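Local coordinates for exoglucanase A (Cellulomonas fimi, PDB 7CBD), which hydrolyses the 1,4-beta-glucosidic linkages of cellulose with inversion at the anomeric carbon, releasing cellobiose from the non-reducing ends of the chains, at residues Pro36-Lys41 with Gln419-Val424; Arg43-Gln48 with Ala340-Phe345; Pro152-Asn157 with Ala209-Glu214. One frame throughout, in Å; residues are numbered along the deposited sequence.

All three contacts belong to the family 6 catalytic domain of this larger enzyme, built on a curled, mostly parallel sheet ringed by helices. Contacts 1 and 2 are neighbours, their centres about 9 Å apart. Both draw on helix 36-45, contact 1 on its early turns and contact 2 on its C-terminal part, and Ile342 N lies 2.9 Å from Leu423 O, a probable hydrogen bond between them. Contact 3 sits across the centre of the chain, its centre about 38 Å from that of contact 1 and 32 Å from that of contact 2. Between side chains, Pro152 is about 7 Å from Asp149, the predicted proton donor, and Ile342 about 12 Å from Asp371, a predicted active-site residue.

Contact 1 of 3, residues Pro36-Lys41 with Gln419-Val424; sequences PALAAK and QFVTLV
Val421 opens the contact from helix 417-425: its CG1 meets CD2 of Leu38 on helix 36-45 at 4.2 Å, a loose apolar touch. One turn later Val424 makes the closer contact. Its CG1 lies 3.7 Å from Leu38 CD1, the two side chains slanting across each other, and the same methyl also rests 3.7 Å from Lys41 CB. This branch is anti to the backbone N of Val424 (chi1 176°), which sends it to helix 36-45 while CG2 settles over one face of the Phe420 ring in its own helix. The short segments run almost perpendicular, at 86°, with axes 10.7 Å apart; they pair a helix from the N-terminal part of the family 6 catalytic domain with one near its C-terminal end, and Met42 continues the apolar seam against Val421 and Val424. Leu38 thus fits against both valines with its two methyls, one for each. Beyond the apolar patch the carbonyl of Val424 takes part through water 1, which donates to Val424 O at 2.9 Å. The same water accepts from Lys41 NZ at 3.1 Å, a bridge made possible by the extended lysine chain.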
loop_
_atom_site.group_PDB
_atom_site.type_symbol
_atom_site.label_atom_id
_atom_site.label_comp_id
_atom_site.label_asym_id
_atom_site.label_seq_id
_atom_site.Cartn_x
_atom_site.Cartn_y
_atom_site.Cartn_z
ATOM N N PRO A 36 8.572 -27.946 5.622
ATOM C CA PRO A 36 7.111 -28.099 5.482
ATOM C C PRO A 36 6.298 -27.163 6.351
ATOM O O PRO A 36 5.193 -26.778 5.948
ATOM C CB PRO A 36 6.863 -29.577 5.821
ATOM C CG PRO A 36 8.127 -30.048 6.500
ATOM C CD PRO A 36 9.242 -29.221 5.936
ATOM N N ALA A 37 6.799 -26.778 7.526
ATOM C CA ALA A 37 6.053 -25.838 8.358
ATOM C C ALA A 37 5.957 -24.477 7.681
ATOM O O ALA A 37 4.916 -23.814 7.747
ATOM C CB ALA A 37 6.707 -25.705 9.731
ATOM N N LEU A 38 7.032 -24.041 7.028
ATOM C CA LEU A 38 6.986 -22.778 6.306
ATOM C C LEU A 38 6.062 -22.882 5.100
ATOM O O LEU A 38 5.277 -21.964 4.832
ATOM C CB LEU A 38 8.398 -22.390 5.879
ATOM C CG LEU A 38 8.519 -21.128 5.031
ATOM C CD1 LEU A 38 8.035 -19.938 5.848
ATOM C CD2 LEU A 38 9.960 -20.951 4.586
ATOM N N ALA A 39 6.123 -24.003 4.377
ATOM C CA ALA A 39 5.196 -24.222 3.270
ATOM C C ALA A 39 3.747 -24.102 3.727
ATOM O O ALA A 39 2.915 -23.517 3.026
ATOM C CB ALA A 39 5.451 -25.589 2.635
ATOM N N ALA A 40 3.423 -24.663 4.898
ATOM C CA ALA A 40 2.049 -24.610 5.395
ATOM C C ALA A 40 1.610 -23.173 5.674
ATOM O O ALA A 40 0.456 -22.802 5.409
ATOM C CB ALA A 40 1.917 -25.480 6.649
ATOM N N LYS A 41 2.513 -22.351 6.218
ATOM C CA LYS A 41 2.193 -20.942 6.438
ATOM C C LYS A 41 1.970 -20.216 5.117
ATOM O O LYS A 41 1.044 -19.404 4.991
ATOM C CB LYS A 41 3.323 -20.263 7.206
ATOM C CG LYS A 41 3.492 -20.712 8.648
ATOM C CD LYS A 41 4.692 -19.984 9.247
ATOM C CE LYS A 41 4.791 -20.124 10.750
ATOM N NZ LYS A 41 5.903 -19.275 11.273
ATOM N N GLN A 419 12.522 -12.586 -0.557
ATOM C CA GLN A 419 11.721 -11.622 0.180
ATOM C C GLN A 419 10.446 -12.264 0.709
ATOM O O GLN A 419 10.060 -12.022 1.857
ATOM C CB GLN A 419 11.392 -10.439 -0.718
ATOM C CG GLN A 419 10.579 -9.367 -0.029
ATOM C CD GLN A 419 10.154 -8.289 -0.991
ATOM O OE1 GLN A 419 9.454 -8.564 -1.964
ATOM N NE2 GLN A 419 10.595 -7.054 -0.746
ATOM N N PHE A 420 9.789 -13.101 -0.098
ATOM C CA PHE A 420 8.576 -13.748 0.390
ATOM C C PHE A 420 8.877 -14.692 1.547
ATOM O O PHE A 420 8.101 -14.762 2.504
ATOM C CB PHE A 420 7.836 -14.481 -0.724
ATOM C CG PHE A 420 6.473 -14.971 -0.309
ATOM C CD1 PHE A 420 5.467 -14.072 0.029
ATOM C CD2 PHE A 420 6.196 -16.324 -0.241
ATOM C CE1 PHE A 420 4.220 -14.512 0.410
ATOM C CE2 PHE A 420 4.938 -16.768 0.141
ATOM C CZ PHE A 420 3.953 -15.862 0.464
ATOM N N VAL A 421 9.993 -15.422 1.479
ATOM C CA VAL A 421 10.390 -16.268 2.603
ATOM C C VAL A 421 10.499 -15.434 3.875
ATOM O O VAL A 421 9.947 -15.788 4.926
ATOM C CB VAL A 421 11.701 -17.001 2.277
ATOM C CG1 VAL A 421 12.314 -17.611 3.531
ATOM C CG2 VAL A 421 11.460 -18.065 1.227
ATOM N N THR A 422 11.208 -14.304 3.792
ATOM C CA THR A 422 11.372 -13.435 4.955
ATOM C C THR A 422 10.039 -12.850 5.404
ATOM O O THR A 422 9.757 -12.787 6.608
ATOM C CB THR A 422 12.363 -12.324 4.617
ATOM O OG1 THR A 422 13.642 -12.912 4.365
ATOM C CG2 THR A 422 12.485 -11.324 5.759
ATOM N N LEU A 423 9.203 -12.422 4.448
ATOM C CA LEU A 423 7.908 -11.837 4.789
ATOM C C LEU A 423 7.061 -12.806 5.600
ATOM O O LEU A 423 6.376 -12.399 6.547
ATOM C CB LEU A 423 7.158 -11.437 3.521
ATOM C CG LEU A 423 7.602 -10.134 2.863
ATOM C CD1 LEU A 423 6.955 -10.011 1.493
ATOM C CD2 LEU A 423 7.247 -8.937 3.736
ATOM N N VAL A 424 7.086 -14.092 5.239
ATOM C CA VAL A 424 6.296 -15.086 5.959
ATOM C C VAL A 424 6.941 -15.426 7.299
ATOM O O VAL A 424 6.271 -15.459 8.338
ATOM C CB VAL A 424 6.075 -16.329 5.078
ATOM C CG1 VAL A 424 5.332 -17.415 5.849
ATOM C CG2 VAL A 424 5.307 -15.953 3.826
HETATM O O HOH W 1 4.769 -16.415 10.633
#

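Contact 2 of 3, residues Arg43-Gln48 with Ala340-Phe345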
loop_
_atom_site.group_PDB
_atom_site.type_symbol
_atom_site.label_atom_id
_atom_site.label_comp_id
_atom_site.label_asym_id
_atom_site.label_seq_id
_atom_site.Cartn_x
_atom_site.Cartn_y
_atom_site.Cartn_z
ATOM N N ARG A 43 0.827 -21.536 2.417
ATOM C CA ARG A 43 -0.491 -21.929 1.930
ATOM C C ARG A 43 -1.600 -21.108 2.582
ATOM O O ARG A 43 -2.578 -20.746 1.924
ATOM C CB ARG A 43 -0.707 -23.429 2.122
ATOM C CG ARG A 43 0.204 -24.273 1.233
ATOM C CD ARG A 43 -0.211 -25.733 1.190
ATOM N NE ARG A 43 -0.119 -26.384 2.496
ATOM C CZ ARG A 43 0.939 -27.069 2.927
ATOM N NH1 ARG A 43 2.027 -27.191 2.171
ATOM N NH2 ARG A 43 0.911 -27.634 4.127
ATOM N N THR A 44 -1.457 -20.784 3.872
ATOM C CA THR A 44 -2.434 -19.911 4.521
ATOM C C THR A 44 -2.456 -18.531 3.876
ATOM O O THR A 44 -3.528 -17.960 3.642
ATOM C CB THR A 44 -2.117 -19.790 6.010
ATOM O OG1 THR A 44 -2.150 -21.091 6.596
ATOM C CG2 THR A 44 -3.131 -18.884 6.711
ATOM N N VAL A 45 -1.280 -17.984 3.571
ATOM C CA VAL A 45 -1.203 -16.666 2.946
ATOM C C VAL A 45 -1.951 -16.648 1.617
ATOM O O VAL A 45 -2.603 -15.652 1.270
ATOM C CB VAL A 45 0.273 -16.258 2.795
ATOM C CG1 VAL A 45 0.424 -15.005 1.937
ATOM C CG2 VAL A 45 0.904 -16.044 4.162
ATOM N N ALA A 46 -1.880 -17.750 0.861
ATOM C CA ALA A 46 -2.496 -17.827 -0.465
ATOM C C ALA A 46 -4.011 -17.654 -0.439
ATOM O O ALA A 46 -4.609 -17.343 -1.479
ATOM C CB ALA A 46 -2.143 -19.161 -1.128
ATOM N N GLY A 47 -4.650 -17.849 0.711
ATOM C CA GLY A 47 -6.081 -17.667 0.802
ATOM C C GLY A 47 -6.530 -16.256 1.091
ATOM O O GLY A 47 -7.735 -16.009 1.173
ATOM N N GLN A 48 -5.600 -15.312 1.241
ATOM C CA GLN A 48 -5.949 -13.959 1.660
ATOM C C GLN A 48 -6.186 -13.038 0.466
ATOM O O GLN A 48 -5.615 -13.241 -0.607
ATOM C CB GLN A 48 -4.832 -13.391 2.528
ATOM C CG GLN A 48 -4.710 -14.149 3.838
ATOM C CD GLN A 48 -6.004 -14.090 4.623
ATOM O OE1 GLN A 48 -6.490 -13.005 4.920
ATOM N NE2 GLN A 48 -6.590 -15.252 4.926
ATOM N N ALA A 340 11.419 -7.035 6.491
ATOM C CA ALA A 340 9.993 -6.777 6.656
ATOM C C ALA A 340 9.209 -8.086 6.728
ATOM O O ALA A 340 9.601 -9.108 6.149
ATOM C CB ALA A 340 9.485 -5.937 5.487
ATOM N N GLY A 341 8.092 -8.044 7.461
ATOM C CA GLY A 341 7.219 -9.189 7.591
ATOM C C GLY A 341 5.774 -8.820 7.306
ATOM O O GLY A 341 5.371 -7.662 7.401
ATOM N N ILE A 342 4.994 -9.844 6.949
ATOM C CA ILE A 342 3.563 -9.672 6.724
ATOM C C ILE A 342 2.892 -9.181 8.002
ATOM O O ILE A 342 3.281 -9.560 9.115
ATOM C CB ILE A 342 2.974 -11.004 6.225
ATOM C CG1 ILE A 342 3.438 -11.270 4.789
ATOM C CG2 ILE A 342 1.462 -11.026 6.316
ATOM C CD1 ILE A 342 3.119 -12.660 4.268
ATOM N N GLY A 343 1.894 -8.320 7.850
ATOM C CA GLY A 343 1.142 -7.779 8.970
ATOM C C GLY A 343 -0.201 -8.452 9.179
ATOM O O GLY A 343 -0.403 -9.622 8.827
ATOM N N ARG A 344 -1.136 -7.703 9.762
ATOM C CA ARG A 344 -2.464 -8.230 10.043
ATOM C C ARG A 344 -3.157 -8.681 8.764
ATOM O O ARG A 344 -3.084 -8.017 7.724
ATOM C CB ARG A 344 -3.308 -7.144 10.713
ATOM C CG ARG A 344 -2.931 -6.866 12.156
ATOM C CD ARG A 344 -3.641 -7.819 13.097
ATOM N NE ARG A 344 -5.093 -7.634 13.095
ATOM C CZ ARG A 344 -5.750 -6.798 13.900
ATOM N NH1 ARG A 344 -5.090 -6.054 14.779
ATOM N NH2 ARG A 344 -7.077 -6.710 13.832
ATOM N N PHE A 345 -3.850 -9.809 8.844
ATOM C CA PHE A 345 -4.623 -10.268 7.707
ATOM C C PHE A 345 -5.751 -9.275 7.412
ATOM O O PHE A 345 -6.256 -8.597 8.317
ATOM C CB PHE A 345 -5.219 -11.644 7.997
ATOM C CG PHE A 345 -4.255 -12.791 7.792
ATOM C CD1 PHE A 345 -2.878 -12.587 7.742
ATOM C CD2 PHE A 345 -4.738 -14.083 7.655
ATOM C CE1 PHE A 345 -2.004 -13.662 7.551
ATOM C CE2 PHE A 345 -3.878 -15.144 7.461
ATOM C CZ PHE A 345 -2.513 -14.940 7.411
#
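The Phe345 ring carries the side chain of Gln48 over one face and the methyl of Thr44 at its edge. These residues join the C-terminal part of helix 36-45 and the type I beta turn from Val45 to Gln48 to the loop that leads into strand 347-348 of the curled sheet in this family 6 domain. Gln48 CG stands 4.0 Å from the ring centroid, 20° off the normal, in a CH-pi contact; beyond it the amide is stacked with an offset on the same side, displaced to the rim at CD2, with the two planes 28° apart, so that Gln48 CD comes within 3.3 Å of Phe345 CD2. A bend at chi2 (-59°) folds the glutamine chain back and lays its amide along this side of the ring. Thr44 CG2, in the plane of the ring, is 3.9 Å from Phe345 CE2. Trp363 meets the Phe345 ring with its plane steeply inclined, and also touches Gln48 and Ile342. The hydroxyl of Thr44 is turned to other partners, Gly432 O and Thr434 OG1, leaving its methyl for the aromatic edge. Deeper in the protein Val45 and Ile342 close the other part of the contact, with Phe420 and Val424 of helix 417-425 packed beside them. The two aliphatic chains meet end-on, Val45 CG2 lying 4.0 Å from Ile342 CD1.

Contact 3 of 3, residues Pro152-Asn157 with Ala209-Glu214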
loop_
_atom_site.group_PDB
_atom_site.type_symbol
_atom_site.label_atom_id
_atom_site.label_comp_id
_atom_site.label_asym_id
_atom_site.label_seq_id
_atom_site.Cartn_x
_atom_site.Cartn_y
_atom_site.Cartn_z
ATOM N N PRO A 152 0.953 13.771 -2.399
ATOM C CA PRO A 152 1.821 14.332 -1.351
ATOM C C PRO A 152 3.225 14.688 -1.821
ATOM O O PRO A 152 3.933 15.397 -1.094
ATOM C CB PRO A 152 1.847 13.232 -0.287
ATOM C CG PRO A 152 0.572 12.455 -0.513
ATOM C CD PRO A 152 0.414 12.454 -2.005
ATOM N N ASN A 153 3.655 14.222 -2.996
ATOM C CA ASN A 153 4.911 14.722 -3.546
ATOM C C ASN A 153 4.844 16.218 -3.797
ATOM O O ASN A 153 5.879 16.889 -3.809
ATOM C CB ASN A 153 5.226 14.021 -4.864
ATOM C CG ASN A 153 5.706 12.614 -4.668
ATOM O OD1 ASN A 153 6.821 12.391 -4.198
ATOM N ND2 ASN A 153 4.867 11.648 -5.021
ATOM N N LEU A 154 3.641 16.760 -4.000
ATOM C CA LEU A 154 3.507 18.160 -4.372
ATOM C C LEU A 154 3.703 19.104 -3.196
ATOM O O LEU A 154 3.889 20.308 -3.414
ATOM C CB LEU A 154 2.158 18.401 -5.065
ATOM C CG LEU A 154 1.839 17.456 -6.235
ATOM C CD1 LEU A 154 0.573 17.911 -6.947
ATOM C CD2 LEU A 154 3.004 17.305 -7.215
ATOM N N THR A 155 3.677 18.590 -1.965
ATOM C CA THR A 155 3.883 19.400 -0.773
ATOM C C THR A 155 5.142 19.037 -0.000
ATOM O O THR A 155 5.471 19.727 0.971
ATOM C CB THR A 155 2.688 19.247 0.171
ATOM O OG1 THR A 155 2.422 17.849 0.342
ATOM C CG2 THR A 155 1.457 19.931 -0.404
ATOM N N THR A 156 5.837 17.974 -0.379
ATOM C CA THR A 156 7.068 17.572 0.279
ATOM C C THR A 156 8.265 17.504 -0.655
ATOM O O THR A 156 9.394 17.702 -0.204
ATOM C CB THR A 156 6.901 16.187 0.916
ATOM O OG1 THR A 156 6.546 15.236 -0.099
ATOM C CG2 THR A 156 5.836 16.212 2.011
ATOM N N ASN A 157 8.049 17.214 -1.934
ATOM C CA ASN A 157 9.125 16.916 -2.869
ATOM C C ASN A 157 9.110 17.844 -4.073
ATOM O O ASN A 157 9.679 17.508 -5.112
ATOM C CB ASN A 157 9.041 15.457 -3.306
ATOM C CG ASN A 157 9.263 14.514 -2.158
ATOM O OD1 ASN A 157 10.048 14.811 -1.248
ATOM N ND2 ASN A 157 8.566 13.380 -2.170
ATOM N N ALA A 209 -3.344 17.673 3.727
ATOM C CA ALA A 209 -4.794 17.664 3.900
ATOM C C ALA A 209 -5.458 18.780 3.097
ATOM O O ALA A 209 -6.505 18.569 2.468
ATOM C CB ALA A 209 -5.159 17.775 5.379
ATOM N N THR A 210 -4.871 19.977 3.121
ATOM C CA THR A 210 -5.399 21.092 2.338
ATOM C C THR A 210 -5.400 20.768 0.850
ATOM O O THR A 210 -6.377 21.053 0.144
ATOM C CB THR A 210 -4.567 22.342 2.626
ATOM O OG1 THR A 210 -4.666 22.642 4.019
ATOM C CG2 THR A 210 -5.049 23.532 1.792
ATOM N N LEU A 211 -4.322 20.163 0.350
ATOM C CA LEU A 211 -4.268 19.822 -1.068
ATOM C C LEU A 211 -5.318 18.776 -1.432
ATOM O O LEU A 211 -5.928 18.850 -2.503
ATOM C CB LEU A 211 -2.867 19.351 -1.450
ATOM C CG LEU A 211 -2.631 19.146 -2.947
ATOM C CD1 LEU A 211 -1.221 19.607 -3.312
ATOM C CD2 LEU A 211 -2.844 17.707 -3.350
ATOM N N PHE A 212 -5.538 17.785 -0.562
ATOM C CA PHE A 212 -6.598 16.817 -0.827
ATOM C C PHE A 212 -7.960 17.493 -0.918
ATOM O O PHE A 212 -8.783 17.137 -1.772
ATOM C CB PHE A 212 -6.603 15.734 0.255
ATOM C CG PHE A 212 -5.448 14.772 0.151
ATOM C CD1 PHE A 212 -5.161 14.135 -1.049
ATOM C CD2 PHE A 212 -4.641 14.512 1.247
ATOM C CE1 PHE A 212 -4.098 13.253 -1.151
ATOM C CE2 PHE A 212 -3.570 13.629 1.152
ATOM C CZ PHE A 212 -3.304 12.992 -0.051
ATOM N N ALA A 213 -8.214 18.479 -0.052
ATOM C CA ALA A 213 -9.480 19.203 -0.126
ATOM C C ALA A 213 -9.595 19.989 -1.426
ATOM O O ALA A 213 -10.675 20.046 -2.024
ATOM C CB ALA A 213 -9.649 20.113 1.088
ATOM N N GLU A 214 -8.499 20.613 -1.877
ATOM C CA GLU A 214 -8.532 21.312 -3.160
ATOM C C GLU A 214 -8.882 20.353 -4.287
ATOM O O GLU A 214 -9.682 20.681 -5.172
ATOM C CB GLU A 214 -7.179 21.955 -3.445
ATOM C CG GLU A 214 -6.834 23.088 -2.518
ATOM C CD GLU A 214 -5.446 23.645 -2.772
ATOM O OE1 GLU A 214 -4.809 23.240 -3.770
ATOM O OE2 GLU A 214 -4.993 24.485 -1.970
#
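Leu211 and Phe212, successive residues of helix 202-218, meet different parts of the 152-157 segment with its weakly bonded helical turn. The Leu211 side chain slants across that of Thr155 and offers a single methyl, CD1, which lies 4.0 Å from Thr155 CG2 and also 4.0 Å from Leu154 CB. Leu211 is modelled in two conformers, so these distances describe one of them. Phe212 points along another line: its CB bond does not aim at the facing segment, but the ring extends to it, and Phe212 CZ comes 3.9 Å from Pro152 CG, the two side chains crossing at about a right angle.

The contact joins helix 202-218 on the outside of the family 6 barrel to the segment that follows Asp149, the predicted proton donor. Pro152 also touches Trp198 and Leu199, and Leu154 packs on helix 161-182 through Ala167 and Tyr170, while Phe212 touches Leu281 of helix 270-283. At Thr155 a chi1 of 50° places OG1 between the backbone N and the carbonyl carbon, leaving CG2 for Leu211; the hydroxyl is hydrogen-bonded with Ser208 OG and lies near Pro152 O. That carbonyl accepts a hydrogen bond from Thr156 OG1 at 2.8 Å, the donor tilted 33° from the carbonyl plane, and Trp198 NE1 is a further partner of the Thr156 hydroxyl. Asn157 ND2 donates to Asn153 OD1 at 2.9 Å, nearly straight at 166°, which fixes the rotation of the Asn153 amide; its ND2 is thereby turned to Ser150 O and Asp149 OD1.

Apolar groups of Leu211 and Phe212 and the Thr155-Ser208 hydroxyl pair tie 152-157 to helix 202-218, while the bond from Asn157 ND2 holds the Asn153 amide, consistent with a second-shell role in orienting the Asp149 carboxylate.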